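Local atomic coordinates of PKD domain (Vibrio anguillarum, PDB entry 6AEM), a protein that is a domain of the protease Epp that binds calcium specifically, its wider role in the protease being unsettled. Residues T63-V68 with T77-T82. Sequence-based numbering, arbitrary orientation. Where two conformers were deposited one is given.
Sequences TVSLTV and TTTRTT
Thr-67 and Thr-77 share one first torsion (both chi1 near -58°) that sets each hydroxyl beside its own backbone N; at this facing non-hydrogen-bonded pair, with CA atoms 4.2 Å apart, the two OG1 atoms converge, and Thr-67 OG1 hydrogen-bonds Thr-77 OG1 at 2.7 Å. Thr-79 is rotated differently: its hydroxyl lies between N and the carbonyl carbon (chi1 78°), which swings the methyl across, and Ser-65 CB meets Thr-79 CG2 at 3.7 Å. Further along this face, Thr-63 CG2 packs on Thr-79 CB, while Thr-63 OG1 approaches Thr-81 CG2 at 3.6 Å. Thr-63/Thr-81 and Ser-65/Thr-79 are likewise non-hydrogen-bonded positions. The backbone bonds alternate with them: Val-64 N donates to Arg-80 O at 2.9 Å, and Arg-80 N returns a bond to Val-64 O; Leu-66 and Thr-78 exchange an equivalent pair. Val-64 O also receives a CA-H...O contact from Thr-79 CA at 3.1 Å. On the other face, Val-64 and Leu-66 are buried against Trp-39, Leu-14 and Phe-12, and Thr-82 CG2 reaches Val-64 CG2 at 4.1 Å. Thr-78 and Arg-80 share that face, their polar ends turned to the N-terminal part of the chain: Arg-80 NE bonds Phe-12 O, its NH2 bonds Asn-11 OD1, and Thr-78 OG1 bonds Ala-10 O. The axes of 63-68 and 77-82 approach to 4.6 Å, at 159° between their N-to-C directions: an antiparallel beta hairpin at the edge of the four-stranded sheet of the PKD domain's beta sandwich.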
ATOM      1  N   THR A  63      -0.007   8.751  -6.571  1.00  9.40           N
ATOM      2  CA  THR A  63       0.804   7.544  -6.489  1.00  9.50           C
ATOM      3  C   THR A  63       0.701   7.022  -5.053  1.00  9.64           C
ATOM      4  O   THR A  63       1.012   7.742  -4.098  1.00 11.01           O
ATOM      5  CB  THR A  63       2.253   7.850  -6.875  1.00 10.04           C
ATOM      6  OG1 THR A  63       2.319   8.248  -8.249  1.00 11.29           O
ATOM      7  CG2 THR A  63       3.153   6.626  -6.667  1.00 10.46           C
ATOM      8  N   VAL A  64       0.249   5.764  -4.916  1.00  9.72           N
ATOM      9  CA  VAL A  64       0.157   5.072  -3.633  1.00  9.24           C
ATOM     10  C   VAL A  64       1.309   4.087  -3.559  1.00  9.63           C
ATOM     11  O   VAL A  64       1.518   3.305  -4.494  1.00 10.22           O
ATOM     12  CB  VAL A  64      -1.197   4.359  -3.508  1.00 10.18           C
ATOM     13  CG1 VAL A  64      -1.271   3.520  -2.249  1.00 11.58           C
ATOM     14  CG2 VAL A  64      -2.347   5.372  -3.551  1.00 11.13           C
ATOM     15  N   SER A  65       2.042   4.127  -2.451  1.00  9.58           N
ATOM     16  CA  SER A  65       3.215   3.295  -2.249  0.53  9.08           C
ATOM     17  C   SER A  65       3.057   2.410  -1.024  1.00  9.29           C
ATOM     18  O   SER A  65       2.538   2.854   0.009  1.00 10.10           O
ATOM     19  CB  SER A  65       4.427   4.191  -1.988  0.53  9.10           C
ATOM     20  OG  SER A  65       4.661   5.080  -3.052  0.53  9.29           O
ATOM     21  N   LEU A  66       3.528   1.161  -1.148  1.00  9.07           N
ATOM     22  CA  LEU A  66       3.548   0.240  -0.020  1.00  8.93           C
ATOM     23  C   LEU A  66       4.927  -0.383   0.075  1.00  9.08           C
ATOM     24  O   LEU A  66       5.398  -1.010  -0.889  1.00  9.45           O
ATOM     25  CB  LEU A  66       2.523  -0.885  -0.181  1.00  9.56           C
ATOM     26  CG  LEU A  66       2.602  -2.017   0.854  1.00 10.09           C
ATOM     27  CD1 LEU A  66       2.352  -1.503   2.259  1.00 11.10           C
ATOM     28  CD2 LEU A  66       1.630  -3.126   0.458  1.00 10.85           C
ATOM     29  N   THR A  67       5.536  -0.263   1.256  1.00  9.29           N
ATOM     30  CA  THR A  67       6.770  -0.968   1.577  1.00  9.28           C
ATOM     31  C   THR A  67       6.473  -2.002   2.650  1.00  9.09           C
ATOM     32  O   THR A  67       5.808  -1.693   3.645  1.00 11.38           O
ATOM     33  CB  THR A  67       7.878  -0.021   2.059  1.00 10.08           C
ATOM     34  OG1 THR A  67       8.095   0.968   1.051  1.00 10.57           O
ATOM     35  CG2 THR A  67       9.194  -0.770   2.334  1.00 10.19           C
ATOM     36  N   VAL A  68       6.929  -3.234   2.420  1.00  9.03           N
ATOM     37  CA  VAL A  68       6.787  -4.299   3.416  1.00  9.40           C
ATOM     38  C   VAL A  68       8.162  -4.794   3.839  1.00  9.92           C
ATOM     39  O   VAL A  68       9.110  -4.743   3.058  1.00  9.64           O
ATOM     40  CB  VAL A  68       5.873  -5.459   2.946  1.00 10.82           C
ATOM     41  CG1 VAL A  68       4.495  -4.962   2.603  1.00 11.44           C
ATOM     42  CG2 VAL A  68       6.499  -6.207   1.759  1.00 11.18           C
ATOM     43  N   THR A  77       9.274  -2.493  -2.178  1.00  8.78           N
ATOM     44  CA  THR A  77       8.297  -1.423  -2.350  1.00  8.73           C
ATOM     45  C   THR A  77       7.609  -1.607  -3.691  1.00  8.40           C
ATOM     46  O   THR A  77       8.268  -1.768  -4.715  1.00  8.99           O
ATOM     47  CB  THR A  77       8.956  -0.023  -2.310  1.00  9.67           C
ATOM     48  OG1 THR A  77       9.637   0.146  -1.072  1.00 10.56           O
ATOM     49  CG2 THR A  77       7.940   1.116  -2.526  1.00 10.60           C
ATOM     50  N   THR A  78       6.291  -1.483  -3.684  1.00  8.50           N
ATOM     51  CA  THR A  78       5.480  -1.462  -4.903  1.00  8.72           C
ATOM     52  C   THR A  78       4.604  -0.228  -4.873  1.00  8.58           C
ATOM     53  O   THR A  78       4.054   0.107  -3.831  1.00  9.42           O
ATOM     54  CB  THR A  78       4.681  -2.745  -5.094  1.00 10.04           C
ATOM     55  OG1 THR A  78       5.604  -3.819  -5.285  1.00 11.20           O
ATOM     56  CG2 THR A  78       3.739  -2.636  -6.290  1.00 11.30           C
ATOM     57  N   THR A  79       4.502   0.455  -6.012  1.00  8.86           N
ATOM     58  CA  THR A  79       3.653   1.644  -6.095  1.00  8.97           C
ATOM     59  C   THR A  79       2.680   1.502  -7.258  1.00  8.85           C
ATOM     60  O   THR A  79       2.962   0.827  -8.234  1.00  9.41           O
ATOM     61  CB  THR A  79       4.432   2.972  -6.229  1.00  9.72           C
ATOM     62  OG1 THR A  79       4.897   3.147  -7.575  1.00 10.92           O
ATOM     63  CG2 THR A  79       5.627   3.031  -5.272  1.00  9.95           C
ATOM     64  N   ARG A  80       1.543   2.200  -7.180  1.00  9.27           N
ATOM     65  CA  ARG A  80       0.553   2.213  -8.257  1.00 10.05           C
ATOM     66  C   ARG A  80      -0.080   3.599  -8.310  1.00  9.05           C
ATOM     67  O   ARG A  80      -0.431   4.157  -7.270  1.00  9.67           O
ATOM     68  CB  ARG A  80      -0.575   1.203  -8.053  1.00 12.20           C
ATOM     69  CG  ARG A  80      -0.152  -0.232  -7.892  1.00 14.60           C
ATOM     70  CD  ARG A  80      -1.440  -1.089  -7.725  1.00 15.72           C
ATOM     71  NE  ARG A  80      -1.123  -2.508  -7.817  1.00 17.50           N
ATOM     72  CZ  ARG A  80      -0.822  -3.132  -8.939  1.00 19.20           C
ATOM     73  NH1 ARG A  80      -0.904  -2.511 -10.106  1.00 22.94           N
ATOM     74  NH2 ARG A  80      -0.508  -4.420  -8.873  1.00 20.31           N
ATOM     75  N   THR A  81      -0.267   4.130  -9.530  1.00  9.29           N
ATOM     76  CA  THR A  81      -1.100   5.325  -9.660  1.00  9.76           C
ATOM     77  C   THR A  81      -2.586   4.951  -9.544  1.00 10.38           C
ATOM     78  O   THR A  81      -3.013   3.834  -9.888  1.00 10.31           O
ATOM     79  CB  THR A  81      -0.829   6.081 -10.972  1.00 10.03           C
ATOM     80  OG1 THR A  81      -1.011   5.201 -12.096  1.00 10.45           O
ATOM     81  CG2 THR A  81       0.581   6.679 -10.965  1.00 10.60           C
ATOM     82  N   THR A  82      -3.377   5.897  -9.041  1.00 10.30           N
ATOM     83  CA  THR A  82      -4.821   5.777  -8.969  1.00 12.28           C
ATOM     84  C   THR A  82      -5.415   7.135  -9.300  1.00 13.74           C
ATOM     85  O   THR A  82      -4.773   8.176  -9.168  1.00 14.27           O
ATOM     86  CB  THR A  82      -5.259   5.279  -7.573  1.00 14.52           C
ATOM     87  OG1 THR A  82      -6.640   4.910  -7.609  1.00 16.21           O
ATOM     88  CG2 THR A  82      -5.018   6.316  -6.493  1.00 15.42           C
TER